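Local coordinates for protein glycoside hydrolase, GH17 family (Formosa sp. Hel1_33_131, PDB 6FCG) that probably hydrolyses internal beta-1,3-glucosidic bonds of the algal storage glucan laminarin, as an endo-acting laminarinase of glycoside hydrolase family 17, at residues Gly120-Asp124 against Asn143-Ile147; Pro133-His137 against Ala175-Gln181; Trp206-Asn212 against Val235-His241; Leu100-Arg104 against Glu156-Val161; Glu139-Ala144 against Val184-Trp188. All coordinates share one frame; numbering follows the deposited sequence.

In the fold
All five contacts lie in the TIM-barrel domain of this family 17 hydrolase, contact 2 in its loops. Contacts 1, 2 and 5 cluster: contacts 1 and 5 share Asn143 and Ala144, with centres about 7 Å apart, and contact 2, centred about 14 Å from contact 1, meets it where Tyr178 packs on Trp122. Contact 3 pairs two parallel barrel strands and touches contact 5 through Ser209 and Ile185. Contact 4 touches none of them, coming within about 7 Å (nearest atoms) of contact 3. Catalytic glutamates of this clan sit at the C-terminal ends of strands four and seven, probably so here, with contact 3 between. The Gln181 side chain of contact 2 lies about 13 Å from a calcium ion.

Contact 1 of 5, residues Gly120-Asp124 against Asn143-Ile147; sequences GAWID and NASEI
Ala121 and Ile123 run past the first turn of helix 143-156 in the opposite sense to it, so that Ala121 CA lies 6.0 Å from Ile147 CA and Ile123 CA 5.7 Å from Asn143 CA. The chain is just leaving strand 116-121 here, and two helix side chains bind its backbone. Asn143 works as a two-pronged amide on Asp124: its OD1 accepts from Asp124 N at 3.0 Å, and its ND2 donates to Asp124 O at 2.9 Å, in the carbonyl plane of that acceptor. Holding both groups of one residue fixes which way the amide is flipped. Its flank rests against Ile123, the two side chains crossing at about a right angle. Glu146 reaches back from the next turn. With CG anti to its own N (chi1 175°) and a bend at chi2, its OE1 reaches Trp122 N at 3.0 Å, in a nearly straight bond that meets the carboxylate from above its plane. Val91 N also binds OE1, and Arg149 forms a salt bridge with OE2. A water sits between Trp122 O and Asn143 OD1. Alongside the polar bonds, Ala121 CB meets Ile147 CD1 at 3.9 Å. Trp188 of helix 182-197 covers Asn143 and Ile147, while strand 161-168 pairs with Ala121 and places Val166 against Ile123.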
# COMPACT_ATOMS: atom_id res chain seq x y z
N GLY A 120 -43.21 10.82 5.72
CA GLY A 120 -42.09 11.74 5.57
C GLY A 120 -42.33 12.74 4.48
O GLY A 120 -42.66 12.39 3.34
N ALA A 121 -42.21 14.01 4.86
CA ALA A 121 -42.20 15.12 3.93
C ALA A 121 -40.73 15.47 3.79
O ALA A 121 -40.07 15.81 4.79
CB ALA A 121 -42.98 16.29 4.49
N TRP A 122 -40.20 15.36 2.57
CA TRP A 122 -38.80 15.65 2.34
C TRP A 122 -38.55 17.16 2.25
O TRP A 122 -39.27 17.87 1.54
CB TRP A 122 -38.29 14.98 1.08
CG TRP A 122 -36.80 15.07 0.98
CD1 TRP A 122 -36.06 16.13 0.50
CD2 TRP A 122 -35.85 14.09 1.39
NE1 TRP A 122 -34.73 15.86 0.61
CE2 TRP A 122 -34.57 14.61 1.14
CE3 TRP A 122 -35.97 12.83 1.94
CZ2 TRP A 122 -33.40 13.90 1.42
CZ3 TRP A 122 -34.80 12.12 2.23
CH2 TRP A 122 -33.54 12.65 1.96
N ILE A 123 -37.51 17.61 2.94
CA ILE A 123 -37.11 19.01 2.99
C ILE A 123 -35.73 19.19 2.37
O ILE A 123 -34.77 18.49 2.73
CB ILE A 123 -37.07 19.46 4.45
CG1 ILE A 123 -38.48 19.40 5.05
CG2 ILE A 123 -36.50 20.86 4.59
CD1 ILE A 123 -39.50 20.36 4.47
N ASP A 124 -35.63 20.16 1.47
CA ASP A 124 -34.38 20.52 0.79
C ASP A 124 -33.99 21.96 1.07
O ASP A 124 -34.84 22.81 1.30
CB ASP A 124 -34.58 20.40 -0.71
CG ASP A 124 -34.55 18.96 -1.21
OD1 ASP A 124 -33.85 18.11 -0.62
OD2 ASP A 124 -35.20 18.70 -2.25
N ASN A 143 -40.35 23.00 -1.06
CA ASN A 143 -40.77 22.45 0.24
C ASN A 143 -42.28 22.68 0.47
O ASN A 143 -42.98 21.77 0.92
CB ASN A 143 -39.93 23.03 1.38
CG ASN A 143 -38.49 22.58 1.32
OD1 ASN A 143 -38.14 21.61 0.65
ND2 ASN A 143 -37.64 23.27 2.05
N ALA A 144 -42.80 23.85 0.10
CA ALA A 144 -44.20 24.20 0.34
C ALA A 144 -45.17 23.16 -0.22
O ALA A 144 -46.01 22.64 0.51
CB ALA A 144 -44.51 25.58 -0.21
N SER A 145 -44.99 22.79 -1.49
CA SER A 145 -45.90 21.83 -2.09
C SER A 145 -45.73 20.40 -1.54
O SER A 145 -46.70 19.62 -1.49
CB SER A 145 -45.79 21.86 -3.60
OG SER A 145 -44.51 21.44 -3.98
N GLU A 146 -44.51 20.03 -1.14
CA GLU A 146 -44.27 18.76 -0.48
C GLU A 146 -45.04 18.72 0.85
O GLU A 146 -45.70 17.73 1.18
CB GLU A 146 -42.78 18.53 -0.28
CG GLU A 146 -42.32 17.30 0.52
CD GLU A 146 -42.20 16.00 -0.28
OE1 GLU A 146 -42.03 14.83 0.23
OE2 GLU A 146 -42.27 16.17 -1.49
N ILE A 147 -44.99 19.79 1.62
CA ILE A 147 -45.78 19.85 2.85
C ILE A 147 -47.29 19.77 2.51
O ILE A 147 -48.02 19.02 3.16
CB ILE A 147 -45.44 21.12 3.68
CG1 ILE A 147 -44.01 21.02 4.25
CG2 ILE A 147 -46.46 21.34 4.79
CD1 ILE A 147 -43.78 19.99 5.33
O HOH W 1 -38.93 19.29 -0.86

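Contact 2 of 5, residues Pro133-His137 against Ala175-Gln181; sequences PLNHH and AASYFVQ
His136 lies flat on Phe179 in an offset stack, the ring centroids 3.7 Å apart and the planes only 8° from parallel. Its CB already sits over the phenyl face, 4.0 Å from the centroid of the Phe179 ring in a CH-pi contact. CG lies over Phe179 CZ and CE2. ND1 does two things: it faces Phe179 CD2, and in its own ring plane it donates to Phe179 O at 2.8 Å. CE1, at the ring's edge, approaches Ala176 O to 3.2 Å. CD2 and NE2 complete the ring, whose centre lies over Phe179 CE2. The phenyl can slide under the imidazole because Phe179 CG stands between its backbone N and carbonyl carbon (chi1 81°). Beside the stack, Leu134 CD1 touches the backbone at Ala176, and a water links His136 O with Gln181 N, where helix 182-197 is about to begin. An Asx turn, Asn135 OD1 taking His137 N, shapes the corner, and Leu134 O is hydrogen-bonded to Ser283 OG of a second subunit. With a leucine in place of His136, Phe179 O would probably lose its donor and the phenyl its flat partner, leaving the two loops less firmly joined. The bond to Phe179 O implies a proton on ND1. Phe179 thus meets the histidine twice, with its oxygen at the rim and its ring on the face.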
# COMPACT_ATOMS: atom_id res chain seq x y z
N PRO A 133 -25.52 26.56 -7.57
CA PRO A 133 -24.86 26.59 -6.27
C PRO A 133 -25.80 26.35 -5.07
O PRO A 133 -26.81 27.03 -4.96
CB PRO A 133 -24.28 28.01 -6.18
CG PRO A 133 -24.32 28.56 -7.56
CD PRO A 133 -25.35 27.82 -8.32
N LEU A 134 -25.46 25.41 -4.20
CA LEU A 134 -26.27 25.14 -3.02
C LEU A 134 -26.17 26.28 -2.02
O LEU A 134 -25.12 26.94 -1.91
CB LEU A 134 -25.79 23.88 -2.30
CG LEU A 134 -25.86 22.57 -3.05
CD1 LEU A 134 -25.29 21.45 -2.21
CD2 LEU A 134 -27.27 22.22 -3.44
N ASN A 135 -27.28 26.56 -1.33
CA ASN A 135 -27.30 27.51 -0.23
C ASN A 135 -28.02 26.87 0.94
O ASN A 135 -29.25 26.76 0.93
CB ASN A 135 -27.97 28.82 -0.64
CG ASN A 135 -27.87 29.90 0.42
OD1 ASN A 135 -27.43 29.69 1.55
ND2 ASN A 135 -28.35 31.07 0.07
N HIS A 136 -27.25 26.48 1.95
CA HIS A 136 -27.79 25.81 3.12
C HIS A 136 -28.45 26.75 4.12
O HIS A 136 -28.94 26.31 5.16
CB HIS A 136 -26.70 25.01 3.82
CG HIS A 136 -26.11 23.93 2.97
ND1 HIS A 136 -26.80 22.79 2.65
CD2 HIS A 136 -24.89 23.81 2.39
CE1 HIS A 136 -26.04 22.02 1.89
NE2 HIS A 136 -24.88 22.62 1.73
N HIS A 137 -28.42 28.06 3.83
CA HIS A 137 -29.14 29.04 4.64
C HIS A 137 -30.42 29.53 4.00
O HIS A 137 -31.06 30.39 4.54
CB HIS A 137 -28.19 30.20 5.01
CG HIS A 137 -27.02 29.73 5.82
ND1 HIS A 137 -27.05 29.58 7.19
CD2 HIS A 137 -25.80 29.30 5.41
CE1 HIS A 137 -25.88 29.10 7.60
NE2 HIS A 137 -25.11 28.91 6.54
N ALA A 175 -24.92 16.16 5.65
CA ALA A 175 -25.78 15.86 4.52
C ALA A 175 -25.62 16.97 3.46
O ALA A 175 -26.55 17.76 3.18
CB ALA A 175 -27.23 15.72 4.96
N ALA A 176 -24.45 16.93 2.81
CA ALA A 176 -23.97 18.01 1.95
C ALA A 176 -24.87 18.34 0.79
O ALA A 176 -24.90 19.46 0.31
CB ALA A 176 -22.58 17.68 1.42
N SER A 177 -25.60 17.36 0.32
CA SER A 177 -26.46 17.56 -0.84
C SER A 177 -27.68 18.43 -0.61
O SER A 177 -28.21 18.94 -1.59
CB SER A 177 -26.93 16.23 -1.43
OG SER A 177 -25.93 15.73 -2.28
N TYR A 178 -28.15 18.55 0.63
CA TYR A 178 -29.47 19.18 0.84
C TYR A 178 -29.78 19.81 2.19
O TYR A 178 -30.89 20.34 2.36
CB TYR A 178 -30.57 18.15 0.55
CG TYR A 178 -30.64 16.99 1.55
CD1 TYR A 178 -29.75 15.90 1.47
CD2 TYR A 178 -31.59 16.98 2.56
CE1 TYR A 178 -29.82 14.85 2.39
CE2 TYR A 178 -31.65 15.94 3.47
CZ TYR A 178 -30.78 14.88 3.39
OH TYR A 178 -30.89 13.87 4.30
N PHE A 179 -28.85 19.80 3.14
CA PHE A 179 -29.23 20.14 4.50
C PHE A 179 -29.69 21.58 4.64
O PHE A 179 -29.29 22.46 3.89
CB PHE A 179 -28.14 19.78 5.51
CG PHE A 179 -27.01 20.77 5.62
CD1 PHE A 179 -27.09 21.83 6.52
CD2 PHE A 179 -25.81 20.57 4.94
CE1 PHE A 179 -26.03 22.73 6.66
CE2 PHE A 179 -24.75 21.46 5.10
CZ PHE A 179 -24.86 22.54 5.94
N VAL A 180 -30.51 21.80 5.64
CA VAL A 180 -31.07 23.10 5.96
C VAL A 180 -30.78 23.44 7.43
O VAL A 180 -30.35 22.59 8.25
CB VAL A 180 -32.60 23.14 5.64
CG1 VAL A 180 -32.80 22.96 4.17
CG2 VAL A 180 -33.40 22.11 6.47
N GLN A 181 -31.04 24.70 7.77
CA GLN A 181 -30.93 25.16 9.14
C GLN A 181 -32.20 24.75 9.92
O GLN A 181 -33.25 24.54 9.33
CB GLN A 181 -30.74 26.68 9.18
CG GLN A 181 -29.52 27.15 8.43
CD GLN A 181 -28.27 26.55 9.02
OE1 GLN A 181 -27.72 25.71 8.39
NE2 GLN A 181 -27.87 26.91 10.27
O HOH W 2 -31.76 26.49 5.49

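Contact 3 of 5, residues Trp206-Asn212 against Val235-His241; sequences WITSSDN and VDYLSVH
Ser210 OG is gripped from two directions: it is hydrogen-bonded to Ser239 OG at 2.7 Å and to His241 NE2, also 2.7 Å from Ser210 OG, which it meets in the plane of the imidazole. The residues sit on neighbouring parallel strands of the beta/alpha barrel, 206-212 and 238-241, joined by a beta-alpha-beta crossover through helices 214-218 and 226-234; the axes of the two strand segments are at 28° to each other. Ser210, Ser239 and His241 share one face of the sheet, and there His241 continues through ND1 to Glu169, just past strand 161-168. That second bond helps to set the imidazole's rotation, with NE2 at Ser210 OG. The other face carries Asp211 and Val240 and is covered by Trp216. Between the strands, Asp211 takes part in both directions of the backbone pairing, its N donating to Ser239 O at 3.0 Å and its O accepting from His241 N at 2.7 Å. Further back the regular pattern gives way to side-chain bonds. Thr208 OG1, anti to its own N, donates to Tyr237 O at 2.7 Å from well above the carbonyl plane, while Thr208 CB rides over a face of the tyrosine ring. Asp236 closes the end: its N bonds Ile207 O, and its OD2 takes Ile207 N at 2.8 Å on the anti lone pair. Lys196 and Gln193 also reach that oxygen. Asp236 CB lies over the Trp206 indole in a CH-pi contact, 3.6 Å from the centroid of the five-membered ring.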
# COMPACT_ATOMS: atom_id res chain seq x y z
N TRP A 206 -49.48 13.53 15.21
CA TRP A 206 -48.24 13.96 15.81
C TRP A 206 -47.27 14.48 14.76
O TRP A 206 -47.18 13.91 13.67
CB TRP A 206 -47.64 12.82 16.67
CG TRP A 206 -48.07 12.87 18.11
CD1 TRP A 206 -49.12 13.56 18.63
CD2 TRP A 206 -47.46 12.18 19.22
NE1 TRP A 206 -49.21 13.35 19.98
CE2 TRP A 206 -48.22 12.50 20.37
CE3 TRP A 206 -46.37 11.33 19.35
CZ2 TRP A 206 -47.91 12.02 21.62
CZ3 TRP A 206 -46.06 10.83 20.60
CH2 TRP A 206 -46.83 11.18 21.73
N ILE A 207 -46.55 15.54 15.09
CA ILE A 207 -45.59 16.15 14.19
C ILE A 207 -44.20 15.99 14.76
O ILE A 207 -43.99 16.15 15.95
CB ILE A 207 -45.88 17.63 13.99
CG1 ILE A 207 -47.37 17.86 13.69
CG2 ILE A 207 -45.02 18.19 12.86
CD1 ILE A 207 -47.88 17.19 12.42
N THR A 208 -43.24 15.68 13.89
CA THR A 208 -41.83 15.51 14.30
C THR A 208 -40.92 15.91 13.17
O THR A 208 -41.38 16.39 12.13
CB THR A 208 -41.53 14.05 14.74
OG1 THR A 208 -40.26 13.96 15.37
CG2 THR A 208 -41.60 13.08 13.54
N SER A 209 -39.63 15.73 13.40
CA SER A 209 -38.62 15.71 12.35
C SER A 209 -37.74 14.52 12.61
O SER A 209 -37.46 14.22 13.76
CB SER A 209 -37.78 16.98 12.36
OG SER A 209 -36.91 17.03 11.25
N SER A 210 -37.34 13.80 11.57
CA SER A 210 -36.54 12.61 11.77
C SER A 210 -35.10 12.97 11.40
O SER A 210 -34.81 13.36 10.27
CB SER A 210 -37.10 11.43 10.98
OG SER A 210 -36.84 10.21 11.66
N ASP A 211 -34.21 12.84 12.36
CA ASP A 211 -32.85 13.33 12.16
C ASP A 211 -31.83 12.61 13.05
O ASP A 211 -32.17 11.92 14.01
CB ASP A 211 -32.81 14.87 12.39
CG ASP A 211 -31.82 15.58 11.44
OD1 ASP A 211 -30.66 15.12 11.31
OD2 ASP A 211 -32.23 16.61 10.83
N ASN A 212 -30.57 12.79 12.68
CA ASN A 212 -29.42 12.29 13.43
C ASN A 212 -29.39 12.82 14.85
O ASN A 212 -29.75 13.96 15.12
CB ASN A 212 -28.15 12.73 12.72
CG ASN A 212 -26.90 12.12 13.31
OD1 ASN A 212 -26.19 12.76 14.11
ND2 ASN A 212 -26.60 10.90 12.90
N VAL A 235 -42.27 20.33 18.26
CA VAL A 235 -42.61 18.94 17.86
C VAL A 235 -43.38 18.19 18.95
O VAL A 235 -43.29 18.54 20.12
CB VAL A 235 -41.37 18.08 17.46
CG1 VAL A 235 -40.70 18.66 16.24
CG2 VAL A 235 -40.37 17.91 18.60
N ASP A 236 -44.15 17.19 18.56
CA ASP A 236 -44.84 16.34 19.55
C ASP A 236 -43.87 15.33 20.14
O ASP A 236 -44.00 14.98 21.32
CB ASP A 236 -46.05 15.66 18.95
CG ASP A 236 -47.15 16.65 18.60
OD1 ASP A 236 -47.77 17.19 19.52
OD2 ASP A 236 -47.42 16.88 17.38
N TYR A 237 -42.89 14.88 19.34
CA TYR A 237 -41.79 14.04 19.84
C TYR A 237 -40.54 14.20 18.97
O TYR A 237 -40.61 14.82 17.91
CB TYR A 237 -42.24 12.57 19.88
CG TYR A 237 -42.25 11.83 18.54
CD1 TYR A 237 -43.31 11.95 17.67
CD2 TYR A 237 -41.20 10.98 18.18
CE1 TYR A 237 -43.33 11.24 16.47
CE2 TYR A 237 -41.21 10.28 16.99
CZ TYR A 237 -42.27 10.42 16.13
OH TYR A 237 -42.30 9.71 14.93
N LEU A 238 -39.43 13.59 19.41
CA LEU A 238 -38.17 13.59 18.67
C LEU A 238 -37.93 12.23 18.05
O LEU A 238 -37.85 11.23 18.75
CB LEU A 238 -36.99 13.94 19.58
CG LEU A 238 -36.81 15.41 19.99
CD1 LEU A 238 -37.85 15.84 21.03
CD2 LEU A 238 -35.42 15.63 20.57
N SER A 239 -37.77 12.20 16.73
CA SER A 239 -37.41 10.99 15.98
C SER A 239 -35.87 11.02 15.70
O SER A 239 -35.38 11.82 14.91
CB SER A 239 -38.23 10.92 14.69
OG SER A 239 -38.03 9.69 14.03
N VAL A 240 -35.15 10.13 16.37
CA VAL A 240 -33.70 10.19 16.47
C VAL A 240 -33.08 9.05 15.71
O VAL A 240 -33.49 7.89 15.88
CB VAL A 240 -33.29 10.09 17.95
CG1 VAL A 240 -31.79 9.93 18.09
CG2 VAL A 240 -33.75 11.34 18.68
N HIS A 241 -32.04 9.36 14.94
CA HIS A 241 -31.26 8.32 14.24
C HIS A 241 -29.90 8.08 14.90
O HIS A 241 -29.22 9.05 15.24
CB HIS A 241 -31.00 8.68 12.77
CG HIS A 241 -32.23 9.03 11.99
ND1 HIS A 241 -32.19 9.26 10.63
CD2 HIS A 241 -33.53 9.15 12.35
CE1 HIS A 241 -33.40 9.53 10.19
NE2 HIS A 241 -34.24 9.47 11.21

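Contact 4 of 5, residues Leu100-Arg104 against Glu156-Val161; sequences LKAIR and EFPDIV
Leu100 CB sits squarely over the middle of the Phe157 ring, 3.7 Å from its centroid, in a CH-pi contact that opens the close-packed half of this interface. The leucine's two methyls then part: CD1 lies against Phe157 CD1, and CD2 drops between Ile160 CG2 at 3.5 Å and Val161 CG2. One turn on, Ile103 CG2 meets Ile160 CD1 at 3.7 Å. The outer half is looser and polar. Arg104 leaves the helix with CG anti to its N (chi1 -178°) and bends at chi3, which lays one guanidinium face over Phe157 CD2, near its rim, and aims its edge at Asp159. The resulting salt bridge, Arg104 NH1 to Asp159 OD1 at 3.3 Å, is weak as a hydrogen bond, and Asp159 OD2 has a second partner in Lys107. With an alanine at Phe157, Leu100 would probably face a gap and the Arg104 guanidinium would be likely to turn more freely. Helix 95-109 is thus fastened to the turn that follows helix 143-156, with Met117 of strand 116-121 packed against Leu100, Ile103 and Ile160, and Met75 of helix 68-80 against Ile103.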
# COMPACT_ATOMS: atom_id res chain seq x y z
N LEU A 100 -50.43 3.95 0.88
CA LEU A 100 -51.70 4.26 1.53
C LEU A 100 -52.86 3.62 0.79
O LEU A 100 -53.74 3.02 1.43
CB LEU A 100 -51.87 5.76 1.69
CG LEU A 100 -50.90 6.42 2.68
CD1 LEU A 100 -50.84 7.92 2.50
CD2 LEU A 100 -51.27 6.09 4.13
N LYS A 101 -52.85 3.66 -0.55
CA LYS A 101 -53.90 3.01 -1.34
C LYS A 101 -53.96 1.50 -1.10
O LYS A 101 -55.05 0.92 -0.95
CB LYS A 101 -53.76 3.30 -2.85
CG LYS A 101 -54.25 4.69 -3.20
CD LYS A 101 -53.93 5.15 -4.62
CE LYS A 101 -54.12 6.67 -4.65
NZ LYS A 101 -53.90 7.24 -5.99
N ALA A 102 -52.77 0.92 -1.05
CA ALA A 102 -52.60 -0.49 -0.83
C ALA A 102 -53.11 -0.90 0.53
O ALA A 102 -53.80 -1.92 0.63
CB ALA A 102 -51.14 -0.87 -0.95
N ILE A 103 -52.77 -0.14 1.56
CA ILE A 103 -53.22 -0.44 2.90
C ILE A 103 -54.73 -0.31 2.95
O ILE A 103 -55.40 -1.17 3.54
CB ILE A 103 -52.55 0.46 3.97
CG1 ILE A 103 -51.04 0.14 4.03
CG2 ILE A 103 -53.17 0.27 5.35
CD1 ILE A 103 -50.22 1.06 4.90
N ARG A 104 -55.29 0.73 2.32
CA ARG A 104 -56.74 0.91 2.29
C ARG A 104 -57.43 -0.29 1.65
O ARG A 104 -58.38 -0.83 2.24
CB ARG A 104 -57.16 2.19 1.60
CG ARG A 104 -58.67 2.37 1.62
CD ARG A 104 -59.16 3.65 0.99
NE ARG A 104 -59.04 4.96 1.68
CZ ARG A 104 -58.94 5.22 3.00
NH1 ARG A 104 -58.89 4.28 3.98
NH2 ARG A 104 -58.86 6.51 3.34
N GLU A 156 -56.82 12.52 3.47
CA GLU A 156 -57.51 11.44 2.78
C GLU A 156 -57.43 10.12 3.56
O GLU A 156 -58.33 9.31 3.45
CB GLU A 156 -56.98 11.24 1.35
CG GLU A 156 -57.83 10.33 0.45
CD GLU A 156 -57.30 10.23 -1.01
OE1 GLU A 156 -56.33 10.93 -1.39
OE2 GLU A 156 -57.83 9.41 -1.80
N PHE A 157 -56.37 9.91 4.35
CA PHE A 157 -56.16 8.62 5.03
C PHE A 157 -55.88 8.79 6.51
O PHE A 157 -54.90 8.24 7.04
CB PHE A 157 -54.99 7.84 4.40
CG PHE A 157 -55.10 7.64 2.93
CD1 PHE A 157 -54.58 8.57 2.05
CD2 PHE A 157 -55.63 6.47 2.41
CE1 PHE A 157 -54.62 8.38 0.68
CE2 PHE A 157 -55.68 6.26 1.03
CZ PHE A 157 -55.18 7.23 0.16
N PRO A 158 -56.76 9.49 7.22
CA PRO A 158 -56.50 9.76 8.66
C PRO A 158 -56.53 8.51 9.56
O PRO A 158 -56.05 8.55 10.67
CB PRO A 158 -57.65 10.70 9.04
CG PRO A 158 -58.78 10.21 8.19
CD PRO A 158 -58.16 9.76 6.86
N ASP A 159 -57.12 7.42 9.07
CA ASP A 159 -57.17 6.16 9.79
C ASP A 159 -55.83 5.40 9.76
O ASP A 159 -55.66 4.42 10.50
CB ASP A 159 -58.32 5.26 9.23
CG ASP A 159 -58.15 4.88 7.71
OD1 ASP A 159 -58.09 5.79 6.81
OD2 ASP A 159 -58.14 3.65 7.41
N ILE A 160 -54.94 5.80 8.84
CA ILE A 160 -53.65 5.16 8.64
C ILE A 160 -52.50 6.08 9.05
O ILE A 160 -51.62 5.68 9.80
CB ILE A 160 -53.48 4.75 7.17
CG1 ILE A 160 -54.55 3.74 6.77
CG2 ILE A 160 -52.09 4.14 6.92
CD1 ILE A 160 -54.71 3.59 5.28
N VAL A 161 -52.51 7.31 8.53
CA VAL A 161 -51.46 8.30 8.79
C VAL A 161 -51.57 8.83 10.22
O VAL A 161 -52.53 9.53 10.55
CB VAL A 161 -51.53 9.47 7.79
CG1 VAL A 161 -50.52 10.55 8.14
CG2 VAL A 161 -51.30 8.97 6.38

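Contact 5 of 5, residues Glu139-Ala144 against Val184-Trp188; sequences ESENNA and VILKW
Glu139 turns its CG to an intermediate chi1 of 107° and then runs out extended, carrying its carboxylate across to helix 182-197, where Lys187 and Trp188 receive it. Lys187 comes to meet it fully stretched, CG anti to the backbone N (chi1 -175°), while the NE1 edge of the Trp188 indole faces the acid. The two carboxylate oxygens are shared out between them. OE1 accepts from Trp188 NE1 at 2.9 Å, and OE2 forms a salt bridge with Lys187 NZ at 2.7 Å; each oxygen is met on its syn side, a little out of the carboxylate plane. With a donor on either oxygen, the carboxylate is kept from rotating, and the lysine would probably help it stay ionised. Lys187 also passes over its neighbour, CE lying above one face of the Trp188 ring. These are adjacent outer helices of the barrel: helix 143-156 leads into strand 161-168, and helix 182-197 comes after it. The turn entering the first of them is type I, from Ser140 to Asn143, and Ser140 OG caps it by accepting from Asn142 N at 3.0 Å. Beyond the polar group the indole reaches helix 143-156 itself. Asn143 CB lies 3.8 Å from Trp188 NE1, and at the far end of the ring Ala144 CB touches Trp188 CH2, also at 3.8 Å. Val166 of strand 161-168 lies against the same tryptophan, and His191 meets it edge-to-face one turn along its own helix.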
# COMPACT_ATOMS: atom_id res chain seq x y z
N GLU A 139 -34.02 27.90 1.74
CA GLU A 139 -34.83 26.72 1.65
C GLU A 139 -35.19 26.52 0.14
O GLU A 139 -35.10 27.44 -0.67
CB GLU A 139 -36.01 26.97 2.59
CG GLU A 139 -37.31 27.25 1.87
CD GLU A 139 -38.58 27.15 2.77
OE1 GLU A 139 -38.73 26.26 3.63
OE2 GLU A 139 -39.46 28.03 2.63
N SER A 140 -35.52 25.29 -0.25
CA SER A 140 -36.02 25.04 -1.59
C SER A 140 -37.42 25.63 -1.75
O SER A 140 -38.27 25.46 -0.87
CB SER A 140 -36.05 23.53 -1.88
OG SER A 140 -36.70 23.26 -3.12
N GLU A 141 -37.67 26.25 -2.91
CA GLU A 141 -39.00 26.70 -3.27
C GLU A 141 -40.02 25.51 -3.27
O GLU A 141 -41.21 25.72 -3.05
CB GLU A 141 -39.02 27.34 -4.68
CG GLU A 141 -40.32 28.13 -5.09
CD GLU A 141 -40.13 29.68 -5.12
OE1 GLU A 141 -39.17 30.05 -5.83
OE2 GLU A 141 -40.91 30.54 -4.52
N ASN A 142 -39.54 24.28 -3.49
CA ASN A 142 -40.42 23.11 -3.52
C ASN A 142 -40.86 22.49 -2.18
O ASN A 142 -41.67 21.57 -2.18
CB ASN A 142 -39.79 22.01 -4.37
CG ASN A 142 -39.55 22.46 -5.79
OD1 ASN A 142 -40.40 23.08 -6.42
ND2 ASN A 142 -38.42 22.09 -6.32
N ASN A 143 -40.35 23.00 -1.06
CA ASN A 143 -40.77 22.45 0.24
C ASN A 143 -42.28 22.68 0.47
O ASN A 143 -42.98 21.77 0.92
CB ASN A 143 -39.93 23.03 1.38
CG ASN A 143 -38.49 22.58 1.32
OD1 ASN A 143 -38.14 21.61 0.65
ND2 ASN A 143 -37.64 23.27 2.05
N ALA A 144 -42.80 23.85 0.10
CA ALA A 144 -44.20 24.20 0.34
C ALA A 144 -45.17 23.16 -0.22
O ALA A 144 -46.01 22.64 0.51
CB ALA A 144 -44.51 25.58 -0.21
N VAL A 184 -35.74 26.35 9.22
CA VAL A 184 -36.62 25.85 8.15
C VAL A 184 -37.47 24.62 8.62
O VAL A 184 -38.65 24.57 8.36
CB VAL A 184 -36.01 25.83 6.69
CG1 VAL A 184 -34.66 26.55 6.58
CG2 VAL A 184 -35.91 24.41 6.23
N ILE A 185 -36.92 23.71 9.40
CA ILE A 185 -37.76 22.66 9.97
C ILE A 185 -38.83 23.23 10.92
O ILE A 185 -40.00 22.84 10.84
CB ILE A 185 -36.95 21.59 10.70
CG1 ILE A 185 -35.83 21.05 9.81
CG2 ILE A 185 -37.86 20.48 11.21
CD1 ILE A 185 -36.22 20.59 8.42
N LEU A 186 -38.43 24.17 11.79
CA LEU A 186 -39.33 24.86 12.71
C LEU A 186 -40.49 25.53 11.99
O LEU A 186 -41.64 25.41 12.40
CB LEU A 186 -38.55 25.92 13.49
CG LEU A 186 -39.32 26.82 14.48
CD1 LEU A 186 -39.92 26.01 15.62
CD2 LEU A 186 -38.39 27.90 15.03
N LYS A 187 -40.17 26.22 10.92
CA LYS A 187 -41.19 26.86 10.09
C LYS A 187 -42.31 25.89 9.70
O LYS A 187 -43.49 26.17 9.89
CB LYS A 187 -40.54 27.43 8.84
CG LYS A 187 -41.47 28.23 7.95
CD LYS A 187 -40.88 28.38 6.55
CE LYS A 187 -41.90 28.98 5.62
NZ LYS A 187 -41.35 29.03 4.23
N TRP A 188 -41.94 24.75 9.15
CA TRP A 188 -42.93 23.78 8.67
C TRP A 188 -43.57 22.99 9.78
O TRP A 188 -44.74 22.64 9.70
CB TRP A 188 -42.32 22.88 7.59
CG TRP A 188 -41.98 23.64 6.36
CD1 TRP A 188 -40.74 23.86 5.86
CD2 TRP A 188 -42.88 24.36 5.53
NE1 TRP A 188 -40.81 24.64 4.74
CE2 TRP A 188 -42.12 24.96 4.51
CE3 TRP A 188 -44.28 24.54 5.54
CZ2 TRP A 188 -42.69 25.72 3.51
CZ3 TRP A 188 -44.85 25.30 4.55
CH2 TRP A 188 -44.05 25.89 3.54